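Local coordinates for tubulin-like protein CetZ (Methanosaeta thermophila, PDB 3ZID) that binds GTP as a tubulin/FtsZ-family GTPase and is probably involved in controlling cell shape, at residues Asn21-Gly26 with Met196-Leu201. Residues are numbered along the deposited sequence; the frame is centred on the assembly and turned at random.
Sequences NRQAFG and MVAQRL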
loop_
_atom_site.group_PDB
_atom_site.type_symbol
_atom_site.label_atom_id
_atom_site.label_comp_id
_atom_site.label_asym_id
_atom_site.label_seq_id
_atom_site.Cartn_x
_atom_site.Cartn_y
_atom_site.Cartn_z
ATOM N N ASN A 21 6.217 13.919 -2.510
ATOM C CA ASN A 21 6.698 15.164 -3.089
ATOM C C ASN A 21 7.198 16.130 -2.021
ATOM O O ASN A 21 8.222 16.809 -2.208
ATOM C CB ASN A 21 5.604 15.819 -3.943
ATOM C CG ASN A 21 5.414 15.116 -5.277
ATOM O OD1 ASN A 21 6.370 14.625 -5.864
ATOM N ND2 ASN A 21 4.175 15.041 -5.745
ATOM N N ARG A 22 6.481 16.176 -0.903
ATOM C CA ARG A 22 6.864 17.013 0.226
ATOM C C ARG A 22 8.297 16.688 0.660
ATOM O O ARG A 22 9.184 17.549 0.649
ATOM C CB ARG A 22 5.900 16.815 1.406
ATOM C CG ARG A 22 6.084 17.852 2.522
ATOM C CD ARG A 22 5.244 17.526 3.757
ATOM N NE ARG A 22 5.767 16.360 4.469
ATOM C CZ ARG A 22 5.068 15.265 4.741
ATOM N NH1 ARG A 22 3.791 15.160 4.350
ATOM N NH2 ARG A 22 5.647 14.273 5.403
ATOM N N GLN A 23 8.522 15.422 0.982
ATOM C CA GLN A 23 9.790 14.979 1.519
ATOM C C GLN A 23 10.898 15.035 0.478
ATOM O O GLN A 23 12.073 15.229 0.819
ATOM C CB GLN A 23 9.647 13.571 2.086
ATOM C CG GLN A 23 8.634 13.498 3.207
ATOM C CD GLN A 23 8.568 12.136 3.835
ATOM O OE1 GLN A 23 9.475 11.315 3.682
ATOM N NE2 GLN A 23 7.457 11.860 4.497
ATOM N N ALA A 24 10.512 14.868 -0.787
ATOM C CA ALA A 24 11.451 14.887 -1.911
ATOM C C ALA A 24 12.119 16.248 -2.078
ATOM O O ALA A 24 13.277 16.332 -2.509
ATOM C CB ALA A 24 10.742 14.471 -3.212
ATOM N N PHE A 25 11.385 17.310 -1.754
ATOM C CA PHE A 25 11.938 18.669 -1.764
ATOM C C PHE A 25 13.124 18.815 -0.809
ATOM O O PHE A 25 14.086 19.521 -1.107
ATOM C CB PHE A 25 10.873 19.711 -1.418
ATOM C CG PHE A 25 9.780 19.823 -2.432
ATOM C CD1 PHE A 25 9.938 19.297 -3.703
ATOM C CD2 PHE A 25 8.597 20.473 -2.123
ATOM C CE1 PHE A 25 8.932 19.408 -4.643
ATOM C CE2 PHE A 25 7.586 20.589 -3.057
ATOM C CZ PHE A 25 7.754 20.056 -4.319
ATOM N N GLY A 26 13.046 18.151 0.337
ATOM C CA GLY A 26 14.117 18.199 1.313
ATOM C C GLY A 26 15.318 17.395 0.853
ATOM O O GLY A 26 16.463 17.799 1.054
ATOM N N MET A 196 5.112 8.078 6.966
ATOM C CA MET A 196 5.884 6.844 7.112
ATOM C C MET A 196 6.005 6.110 5.788
ATOM O O MET A 196 7.060 5.560 5.478
ATOM C CB MET A 196 5.248 5.908 8.159
ATOM C CG MET A 196 5.241 6.456 9.573
ATOM S SD MET A 196 4.307 5.426 10.713
ATOM C CE MET A 196 5.281 3.932 10.680
ATOM N N VAL A 197 4.925 6.099 5.004
ATOM C CA VAL A 197 4.956 5.400 3.724
ATOM C C VAL A 197 5.930 6.109 2.801
ATOM O O VAL A 197 6.808 5.496 2.227
ATOM C CB VAL A 197 3.574 5.368 3.032
ATOM C CG1 VAL A 197 3.700 4.693 1.652
ATOM C CG2 VAL A 197 2.569 4.601 3.898
ATOM N N ALA A 198 5.758 7.418 2.679
ATOM C CA ALA A 198 6.595 8.233 1.816
ATOM C C ALA A 198 8.073 8.114 2.197
ATOM O O ALA A 198 8.946 8.024 1.341
ATOM C CB ALA A 198 6.133 9.672 1.865
ATOM N N GLN A 199 8.346 8.119 3.493
ATOM C CA GLN A 199 9.725 8.043 3.966
ATOM C C GLN A 199 10.355 6.743 3.513
ATOM O O GLN A 199 11.466 6.726 2.963
ATOM C CB GLN A 199 9.750 8.104 5.481
ATOM C CG GLN A 199 11.115 8.271 6.095
ATOM C CD GLN A 199 11.007 8.537 7.596
ATOM O OE1 GLN A 199 10.064 8.077 8.254
ATOM N NE2 GLN A 199 11.957 9.289 8.134
ATOM N N ARG A 200 9.611 5.658 3.689
ATOM C CA ARG A 200 10.096 4.352 3.290
ATOM C C ARG A 200 10.255 4.206 1.781
ATOM O O ARG A 200 11.249 3.660 1.341
ATOM C CB ARG A 200 9.207 3.247 3.863
ATOM C CG ARG A 200 9.467 3.041 5.349
ATOM C CD ARG A 200 8.270 2.489 6.091
ATOM N NE ARG A 200 8.257 2.937 7.486
ATOM C CZ ARG A 200 8.033 2.141 8.520
ATOM N NH1 ARG A 200 7.812 0.836 8.341
ATOM N NH2 ARG A 200 8.052 2.647 9.740
ATOM N N LEU A 201 9.326 4.747 0.989
ATOM C CA LEU A 201 9.410 4.620 -0.467
ATOM C C LEU A 201 10.606 5.394 -1.019
ATOM O O LEU A 201 11.288 4.943 -1.939
ATOM C CB LEU A 201 8.136 5.133 -1.145
ATOM C CG LEU A 201 6.853 4.296 -1.020
ATOM C CD1 LEU A 201 5.698 4.998 -1.759
ATOM C CD2 LEU A 201 7.078 2.887 -1.533
#
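Gln23 reaches across from helix 10-30 and lays its terminal amide against the backbone and CB atoms of Ala198 and Gln199 on helix 186-210. Helix 10-30 follows strand 3-9 of the tubulin/FtsZ GTPase domain and carries GTP-binding residues in its first turns; the second is the long core helix of this fold, which leads on toward the sheet containing strand 232-238. With CG opposite the carbonyl carbon (chi1 -61°) and the rest of the chain extended (chi2 -176°), Gln23 spans a 7.4 Å separation between its own CA and the CA of Gln199. Nitrogen NE2 lies 3.7 Å from Ala198 CB and gives its hydrogen bond to the carbonyl oxygen of Thr195, one turn back from Gln199. The methyl of Ala198 also packs on Ala19 and Val20 of helix 10-30; the side chain of Ala198 is about 10 Å from the bound GDP. Replacing Gln23 by an alanine would probably leave the Thr195 carbonyl without this donor and open a gap beside Ala198. Nearby, Arg22 NH2 hydrogen-bonds to OG1 of Thr195, a second polar link between the helices. Gln199 sends its own chain elsewhere, with CG anti to the backbone N (chi1 -170°), and touches Tyr236; what it offers Gln23 is its base, where OE1 of Gln23 sits 3.3 Å from CA of Gln199 and 3.7 Å from its CB.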